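Local coordinates for protein aminotransferase, class I (Staphylococcus aureus, PDB 2O1B) that probably transfers amino groups between amino acids and 2-oxo acids, as a pyridoxal-5'-phosphate-dependent class I aminotransferase of the aspartate type, at residues I114-C128 / A274-M286. Sequence-based numbering, arbitrary orientation.
Sequences ILYGTKNGLVAVPTC and ALKKYQTHTNAGM. With PLP (pyridoxal-5'-phosphate), chain B.
Ala274 sets its CB 3.9 Å from CB of Cys128, the last residue of segment 114-128. One residue on, Leu275 enters as a knob among Gly121, Ala124, Val125 and Cys128, where the two helix segments cross at roughly a right angle. Tyr278 follows with CG anti to its backbone N (chi1 178°), which brings the ring against helix 118-128: CE1 meets Ala124 CB, CE2 meets Thr127 CG2, and Cys128 SG stands obliquely 4.3 Å from the ring centroid. Gln279 reaches the strand. Its extended chain brings NE2 to Ile114 O at 2.8 Å, almost straight (169°) and in the amide plane, while OE1 accepts from two waters, one of which takes the N-H of Tyr116. Both ends of the amide are thus held, which fixes its rotation. Past the helix end, the Asn283 amide stacks on one face of the Tyr116 ring, planes 19° apart with ND2 toward the rim, and Gly285 lies at the ring edge. Met286, a selenomethionine, bends at chi3 and turns CE toward Ile114 CG2. Beyond the turn, Thr118 N and Lys119 N bind the cofactor phosphate. Helix 88-102 packs against Ile114 and Met286, and strand 263-267 pairs with Leu115.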
ATOM      1  N   ILE A 114      -3.692   8.274  -8.141  1.00 26.37           N
ATOM      2  CA  ILE A 114      -3.936   6.844  -8.267  1.00 27.19           C
ATOM      3  C   ILE A 114      -3.813   6.151  -6.911  1.00 26.81           C
ATOM      4  O   ILE A 114      -2.922   6.485  -6.131  1.00 26.84           O
ATOM      5  CB  ILE A 114      -2.939   6.226  -9.263  1.00 27.16           C
ATOM      6  CG1 ILE A 114      -3.330   6.614 -10.687  1.00 28.62           C
ATOM      7  CG2 ILE A 114      -2.956   4.729  -9.188  1.00 28.88           C
ATOM      8  CD1 ILE A 114      -2.490   7.684 -11.288  1.00 32.62           C
ATOM      9  N   LEU A 115      -4.709   5.195  -6.640  1.00 26.65           N
ATOM     10  CA  LEU A 115      -4.747   4.492  -5.345  1.00 26.12           C
ATOM     11  C   LEU A 115      -4.498   2.995  -5.482  1.00 25.89           C
ATOM     12  O   LEU A 115      -4.934   2.378  -6.447  1.00 25.85           O
ATOM     13  CB  LEU A 115      -6.078   4.740  -4.610  1.00 25.81           C
ATOM     14  CG  LEU A 115      -6.486   6.191  -4.309  1.00 25.69           C
ATOM     15  CD1 LEU A 115      -7.881   6.269  -3.699  1.00 23.83           C
ATOM     16  CD2 LEU A 115      -5.467   6.885  -3.416  1.00 24.59           C
ATOM     17  N   TYR A 116      -3.811   2.423  -4.495  1.00 25.87           N
ATOM     18  CA  TYR A 116      -3.484   0.996  -4.467  1.00 25.86           C
ATOM     19  C   TYR A 116      -4.648   0.225  -3.832  1.00 25.89           C
ATOM     20  O   TYR A 116      -4.506  -0.379  -2.759  1.00 25.66           O
ATOM     21  CB  TYR A 116      -2.198   0.777  -3.667  1.00 25.71           C
ATOM     22  CG  TYR A 116      -1.027   1.590  -4.171  1.00 26.31           C
ATOM     23  CD1 TYR A 116      -0.137   1.055  -5.096  1.00 25.88           C
ATOM     24  CD2 TYR A 116      -0.810   2.901  -3.728  1.00 25.77           C
ATOM     25  CE1 TYR A 116       0.945   1.796  -5.571  1.00 25.81           C
ATOM     26  CE2 TYR A 116       0.267   3.655  -4.198  1.00 26.72           C
ATOM     27  CZ  TYR A 116       1.137   3.097  -5.125  1.00 27.07           C
ATOM     28  OH  TYR A 116       2.212   3.818  -5.598  1.00 26.55           O
ATOM     29  N   GLY A 117      -5.795   0.262  -4.507  1.00 26.05           N
ATOM     30  CA  GLY A 117      -7.076  -0.114  -3.917  1.00 26.48           C
ATOM     31  C   GLY A 117      -7.533   1.065  -3.087  1.00 26.40           C
ATOM     32  O   GLY A 117      -6.716   1.689  -2.408  1.00 26.89           O
ATOM     33  N   THR A 118      -8.830   1.371  -3.122  1.00 26.25           N
ATOM     34  CA  THR A 118      -9.346   2.569  -2.453  1.00 25.85           C
ATOM     35  C   THR A 118      -9.249   2.522  -0.937  1.00 25.99           C
ATOM     36  O   THR A 118      -9.129   3.569  -0.303  1.00 26.02           O
ATOM     37  CB  THR A 118     -10.802   2.936  -2.861  1.00 25.55           C
ATOM     38  OG1 THR A 118     -11.730   1.915  -2.452  1.00 25.81           O
ATOM     39  CG2 THR A 118     -10.888   3.155  -4.359  1.00 25.89           C
ATOM     40  N   LYS A 119      -9.310   1.325  -0.355  1.00 26.42           N
ATOM     41  CA  LYS A 119      -9.173   1.189   1.096  1.00 26.06           C
ATOM     42  C   LYS A 119      -7.910   1.916   1.574  1.00 26.25           C
ATOM     43  O   LYS A 119      -7.946   2.707   2.523  1.00 25.79           O
ATOM     44  CB  LYS A 119      -9.167  -0.284   1.515  1.00 26.62           C
ATOM     45  CG  LYS A 119      -9.090  -0.488   3.031  1.00 25.03           C
ATOM     46  CD  LYS A 119      -8.898  -1.949   3.402  1.00 25.81           C
ATOM     47  CE  LYS A 119      -8.765  -2.102   4.926  1.00 24.28           C
ATOM     48  NZ  LYS A 119      -8.988  -3.515   5.355  1.00 25.34           N
ATOM     49  N   ASN A 120      -6.803   1.669   0.883  1.00 26.49           N
ATOM     50  CA  ASN A 120      -5.527   2.296   1.212  1.00 27.00           C
ATOM     51  C   ASN A 120      -5.584   3.826   1.193  1.00 27.02           C
ATOM     52  O   ASN A 120      -5.016   4.484   2.084  1.00 27.29           O
ATOM     53  CB  ASN A 120      -4.434   1.793   0.263  1.00 27.17           C
ATOM     54  CG  ASN A 120      -3.041   2.140   0.737  1.00 28.50           C
ATOM     55  OD1 ASN A 120      -2.554   1.607   1.748  1.00 29.79           O
ATOM     56  ND2 ASN A 120      -2.381   3.035   0.010  1.00 28.33           N
ATOM     57  N   GLY A 121      -6.253   4.390   0.185  1.00 26.13           N
ATOM     58  CA  GLY A 121      -6.378   5.846   0.065  1.00 26.31           C
ATOM     59  C   GLY A 121      -7.364   6.449   1.050  1.00 25.72           C
ATOM     60  O   GLY A 121      -7.094   7.499   1.653  1.00 27.07           O
ATOM     61  N   LEU A 122      -8.504   5.781   1.226  1.00 25.19           N
ATOM     62  CA  LEU A 122      -9.510   6.205   2.198  1.00 24.67           C
ATOM     63  C   LEU A 122      -8.938   6.262   3.597  1.00 24.66           C
ATOM     64  O   LEU A 122      -9.183   7.225   4.315  1.00 24.43           O
ATOM     65  CB  LEU A 122     -10.745   5.291   2.175  1.00 24.58           C
ATOM     66  CG  LEU A 122     -11.647   5.399   0.936  1.00 23.84           C
ATOM     67  CD1 LEU A 122     -12.438   4.119   0.717  1.00 24.06           C
ATOM     68  CD2 LEU A 122     -12.579   6.604   1.027  1.00 21.45           C
ATOM     69  N   VAL A 123      -8.180   5.240   3.995  1.00 25.03           N
ATOM     70  CA  VAL A 123      -7.625   5.247   5.365  1.00 24.87           C
ATOM     71  C   VAL A 123      -6.430   6.216   5.507  1.00 24.52           C
ATOM     72  O   VAL A 123      -6.083   6.621   6.616  1.00 24.90           O
ATOM     73  CB  VAL A 123      -7.324   3.807   5.948  1.00 25.77           C
ATOM     74  CG1 VAL A 123      -8.528   2.859   5.801  1.00 24.30           C
ATOM     75  CG2 VAL A 123      -6.130   3.201   5.318  1.00 27.16           C
ATOM     76  N   ALA A 124      -5.831   6.612   4.382  1.00 24.01           N
ATOM     77  CA  ALA A 124      -4.701   7.559   4.375  1.00 23.38           C
ATOM     78  C   ALA A 124      -5.118   9.024   4.549  1.00 23.32           C
ATOM     79  O   ALA A 124      -4.371   9.819   5.146  1.00 23.52           O
ATOM     80  CB  ALA A 124      -3.853   7.379   3.107  1.00 23.76           C
ATOM     81  N   VAL A 125      -6.319   9.368   4.071  1.00 22.99           N
ATOM     82  CA  VAL A 125      -6.772  10.764   4.017  1.00 22.63           C
ATOM     83  C   VAL A 125      -6.577  11.533   5.326  1.00 22.57           C
ATOM     84  O   VAL A 125      -6.052  12.639   5.294  1.00 23.17           O
ATOM     85  CB  VAL A 125      -8.257  10.943   3.519  1.00 22.45           C
ATOM     86  CG1 VAL A 125      -8.668  12.404   3.613  1.00 23.14           C
ATOM     87  CG2 VAL A 125      -8.432  10.470   2.072  1.00 22.11           C
ATOM     88  N   PRO A 126      -7.015  10.978   6.477  1.00 22.58           N
ATOM     89  CA  PRO A 126      -6.835  11.808   7.682  1.00 22.39           C
ATOM     90  C   PRO A 126      -5.377  12.129   7.993  1.00 22.75           C
ATOM     91  O   PRO A 126      -5.068  13.252   8.409  1.00 23.28           O
ATOM     92  CB  PRO A 126      -7.453  10.950   8.782  1.00 22.08           C
ATOM     93  CG  PRO A 126      -8.442  10.054   8.037  1.00 22.77           C
ATOM     94  CD  PRO A 126      -7.711   9.717   6.797  1.00 22.12           C
ATOM     95  N   THR A 127      -4.489  11.154   7.813  1.00 23.18           N
ATOM     96  CA  THR A 127      -3.057  11.362   8.055  1.00 23.70           C
ATOM     97  C   THR A 127      -2.546  12.531   7.211  1.00 24.26           C
ATOM     98  O   THR A 127      -1.728  13.342   7.682  1.00 23.82           O
ATOM     99  CB  THR A 127      -2.232  10.066   7.778  1.00 23.78           C
ATOM    100  OG1 THR A 127      -2.401   9.158   8.873  1.00 24.20           O
ATOM    101  CG2 THR A 127      -0.745  10.356   7.624  1.00 22.87           C
ATOM    102  N   CYS A 128      -3.065  12.608   5.982  1.00 24.37           N
ATOM    103  CA  CYS A 128      -2.700  13.642   5.015  1.00 25.44           C
ATOM    104  C   CYS A 128      -3.307  15.013   5.255  1.00 26.05           C
ATOM    105  O   CYS A 128      -2.715  16.015   4.859  1.00 26.09           O
ATOM    106  CB  CYS A 128      -3.075  13.198   3.613  1.00 25.70           C
ATOM    107  SG  CYS A 128      -2.224  11.721   3.134  1.00 26.93           S
ATOM    108  N   ALA A 274      -1.731  16.413  -1.131  1.00 25.77           N
ATOM    109  CA  ALA A 274      -1.329  15.816   0.154  1.00 24.95           C
ATOM    110  C   ALA A 274      -1.279  14.289   0.042  1.00 24.93           C
ATOM    111  O   ALA A 274      -0.306  13.659   0.468  1.00 24.27           O
ATOM    112  CB  ALA A 274      -2.270  16.249   1.277  1.00 24.90           C
ATOM    113  N   LEU A 275      -2.321  13.698  -0.538  1.00 24.71           N
ATOM    114  CA  LEU A 275      -2.314  12.260  -0.806  1.00 24.96           C
ATOM    115  C   LEU A 275      -1.121  11.843  -1.658  1.00 24.78           C
ATOM    116  O   LEU A 275      -0.432  10.888  -1.316  1.00 25.01           O
ATOM    117  CB  LEU A 275      -3.599  11.817  -1.487  1.00 24.99           C
ATOM    118  CG  LEU A 275      -4.744  11.397  -0.586  1.00 25.90           C
ATOM    119  CD1 LEU A 275      -6.018  11.257  -1.420  1.00 26.14           C
ATOM    120  CD2 LEU A 275      -4.403  10.090   0.145  1.00 25.31           C
ATOM    121  N   LYS A 276      -0.891  12.561  -2.759  1.00 24.86           N
ATOM    122  CA  LYS A 276       0.239  12.284  -3.653  1.00 24.95           C
ATOM    123  C   LYS A 276       1.559  12.340  -2.875  1.00 24.20           C
ATOM    124  O   LYS A 276       2.379  11.444  -2.983  1.00 24.07           O
ATOM    125  CB  LYS A 276       0.268  13.265  -4.835  1.00 25.15           C
ATOM    126  CG  LYS A 276      -0.862  13.070  -5.847  1.00 24.48           C
ATOM    127  CD  LYS A 276      -0.734  14.030  -7.015  1.00 25.56           C
ATOM    128  CE  LYS A 276       0.354  13.563  -7.990  1.00 27.74           C
ATOM    129  NZ  LYS A 276       0.456  14.399  -9.219  1.00 29.29           N
ATOM    130  N   LYS A 277       1.755  13.377  -2.069  1.00 24.28           N
ATOM    131  CA  LYS A 277       2.964  13.446  -1.255  1.00 24.26           C
ATOM    132  C   LYS A 277       3.084  12.241  -0.303  1.00 24.36           C
ATOM    133  O   LYS A 277       4.156  11.648  -0.150  1.00 23.90           O
ATOM    134  CB  LYS A 277       3.030  14.754  -0.462  1.00 24.79           C
ATOM    135  CG  LYS A 277       4.394  14.972   0.137  1.00 24.93           C
ATOM    136  CD  LYS A 277       4.434  16.125   1.099  1.00 27.27           C
ATOM    137  CE  LYS A 277       5.644  15.993   2.002  1.00 25.53           C
ATOM    138  NZ  LYS A 277       6.875  15.628   1.244  1.00 25.50           N
ATOM    139  N   TYR A 278       1.981  11.881   0.335  1.00 24.35           N
ATOM    140  CA  TYR A 278       1.983  10.754   1.257  1.00 25.31           C
ATOM    141  C   TYR A 278       2.420   9.481   0.544  1.00 25.29           C
ATOM    142  O   TYR A 278       3.214   8.705   1.080  1.00 25.49           O
ATOM    143  CB  TYR A 278       0.589  10.554   1.840  1.00 25.40           C
ATOM    144  CG  TYR A 278       0.474   9.372   2.780  1.00 26.51           C
ATOM    145  CD1 TYR A 278      -0.086   8.167   2.355  1.00 25.33           C
ATOM    146  CD2 TYR A 278       0.930   9.459   4.093  1.00 24.78           C
ATOM    147  CE1 TYR A 278      -0.205   7.088   3.224  1.00 26.20           C
ATOM    148  CE2 TYR A 278       0.828   8.379   4.959  1.00 25.75           C
ATOM    149  CZ  TYR A 278       0.257   7.203   4.522  1.00 25.64           C
ATOM    150  OH  TYR A 278       0.149   6.146   5.394  1.00 27.11           O
ATOM    151  N   GLN A 279       1.913   9.285  -0.669  1.00 25.21           N
ATOM    152  CA  GLN A 279       2.223   8.085  -1.433  1.00 25.66           C
ATOM    153  C   GLN A 279       3.654   8.041  -2.003  1.00 24.62           C
ATOM    154  O   GLN A 279       4.143   6.965  -2.332  1.00 24.60           O
ATOM    155  CB  GLN A 279       1.144   7.811  -2.492  1.00 25.80           C
ATOM    156  CG  GLN A 279      -0.228   7.535  -1.839  1.00 27.41           C
ATOM    157  CD  GLN A 279      -1.315   7.023  -2.769  1.00 28.30           C
ATOM    158  OE1 GLN A 279      -2.304   6.442  -2.298  1.00 31.42           O
ATOM    159  NE2 GLN A 279      -1.172   7.258  -4.079  1.00 29.98           N
ATOM    160  N   THR A 280       4.335   9.184  -2.105  1.00 23.97           N
ATOM    161  CA  THR A 280       5.765   9.152  -2.488  1.00 23.76           C
ATOM    162  C   THR A 280       6.610   8.606  -1.324  1.00 23.84           C
ATOM    163  O   THR A 280       7.699   8.058  -1.532  1.00 24.06           O
ATOM    164  CB  THR A 280       6.341  10.532  -2.879  1.00 23.85           C
ATOM    165  OG1 THR A 280       6.472  11.337  -1.706  1.00 22.15           O
ATOM    166  CG2 THR A 280       5.462  11.248  -3.896  1.00 23.66           C
ATOM    167  N   HIS A 281       6.110   8.777  -0.104  1.00 23.51           N
ATOM    168  CA  HIS A 281       6.800   8.273   1.096  1.00 23.67           C
ATOM    169  C   HIS A 281       6.484   6.831   1.496  1.00 23.73           C
ATOM    170  O   HIS A 281       7.311   6.173   2.131  1.00 23.76           O
ATOM    171  CB  HIS A 281       6.500   9.165   2.297  1.00 23.69           C
ATOM    172  CG  HIS A 281       6.851  10.599   2.081  1.00 25.15           C
ATOM    173  ND1 HIS A 281       5.944  11.621   2.270  1.00 26.37           N
ATOM    174  CD2 HIS A 281       8.006  11.185   1.681  1.00 24.02           C
ATOM    175  CE1 HIS A 281       6.533  12.776   2.011  1.00 25.15           C
ATOM    176  NE2 HIS A 281       7.780  12.539   1.644  1.00 24.77           N
ATOM    177  N   THR A 282       5.287   6.355   1.156  1.00 23.77           N
ATOM    178  CA  THR A 282       4.819   5.039   1.604  1.00 24.16           C
ATOM    179  C   THR A 282       4.831   4.040   0.450  1.00 24.42           C
ATOM    180  O   THR A 282       4.610   2.846   0.643  1.00 24.61           O
ATOM    181  CB  THR A 282       3.424   5.129   2.240  1.00 23.93           C
ATOM    182  OG1 THR A 282       2.524   5.749   1.323  1.00 24.68           O
ATOM    183  CG2 THR A 282       3.476   5.988   3.523  1.00 23.50           C
ATOM    184  N   ASN A 283       5.124   4.533  -0.743  1.00 24.42           N
ATOM    185  CA  ASN A 283       5.094   3.701  -1.945  1.00 25.42           C
ATOM    186  C   ASN A 283       6.083   4.174  -2.998  1.00 25.18           C
ATOM    187  O   ASN A 283       6.662   5.252  -2.865  1.00 24.64           O
ATOM    188  CB  ASN A 283       3.671   3.639  -2.522  1.00 25.81           C
ATOM    189  CG  ASN A 283       2.905   2.442  -2.030  1.00 28.43           C
ATOM    190  OD1 ASN A 283       3.264   1.290  -2.328  1.00 32.93           O
ATOM    191  ND2 ASN A 283       1.834   2.692  -1.282  1.00 30.00           N
ATOM    192  N   ALA A 284       6.261   3.355  -4.033  1.00 24.88           N
ATOM    193  CA  ALA A 284       7.212   3.618  -5.103  1.00 24.92           C
ATOM    194  C   ALA A 284       6.555   3.449  -6.473  1.00 25.31           C
ATOM    195  O   ALA A 284       7.201   3.021  -7.434  1.00 25.19           O
ATOM    196  CB  ALA A 284       8.422   2.683  -4.973  1.00 25.16           C
ATOM    197  N   GLY A 285       5.271   3.793  -6.561  1.00 25.25           N
ATOM    198  CA  GLY A 285       4.548   3.698  -7.826  1.00 26.28           C
ATOM    199  C   GLY A 285       3.742   2.418  -7.947  1.00 26.53           C
ATOM    200  O   GLY A 285       3.987   1.447  -7.220  1.00 27.34           O
HETATM  201  N   MSE A 286       2.775   2.423  -8.866  1.00 26.10           N
HETATM  202  CA  MSE A 286       1.953   1.253  -9.135  1.00 25.24           C
HETATM  203  C   MSE A 286       2.548   0.402 -10.259  1.00 25.10           C
HETATM  204  O   MSE A 286       3.037   0.925 -11.262  1.00 24.54           O
HETATM  205  CB  MSE A 286       0.518   1.665  -9.493  1.00 25.21           C
HETATM  206  CG  MSE A 286      -0.376   0.497  -9.875  1.00 23.21           C
HETATM  207 SE   MSE A 286      -2.243   0.995 -10.121  0.70 26.11          SE
HETATM  208  CE  MSE A 286      -2.610   1.440  -8.253  1.00 20.38           C
TER
HETATM  209  N1  PLP B 400     -15.587   1.766   0.420  1.00 16.80           N
HETATM  210  C2  PLP B 400     -16.767   1.050   0.338  1.00 18.21           C
HETATM  211  C2A PLP B 400     -18.063   1.725   0.694  1.00 17.70           C
HETATM  212  C3  PLP B 400     -16.720  -0.273  -0.109  1.00 17.69           C
HETATM  213  O3  PLP B 400     -17.858  -1.020  -0.211  1.00 20.28           O
HETATM  214  C4  PLP B 400     -15.493  -0.856  -0.455  1.00 18.49           C
HETATM  215  C4A PLP B 400     -15.523  -2.009  -1.414  1.00 17.73           C
HETATM  216  C5  PLP B 400     -14.307  -0.124  -0.351  1.00 18.05           C
HETATM  217  C6  PLP B 400     -14.365   1.197   0.094  1.00 18.26           C
HETATM  218  C5A PLP B 400     -12.957  -0.741  -0.693  1.00 19.43           C
HETATM  219  O4P PLP B 400     -12.762  -0.890  -2.086  1.00 21.63           O
HETATM  220  P   PLP B 400     -11.333  -1.361  -2.675  1.00 20.36           P
HETATM  221  O1P PLP B 400     -11.447  -2.792  -3.175  1.00 18.00           O
HETATM  222  O2P PLP B 400     -10.331  -1.256  -1.556  1.00 18.93           O
HETATM  223  O3P PLP B 400     -10.998  -0.443  -3.816  1.00 19.72           O
HETATM  224  O   HOH W   1      -3.509   4.131  -2.044  1.00 19.51           O
HETATM  225  O   HOH W   2      -2.363   5.826   0.460  1.00 32.06           O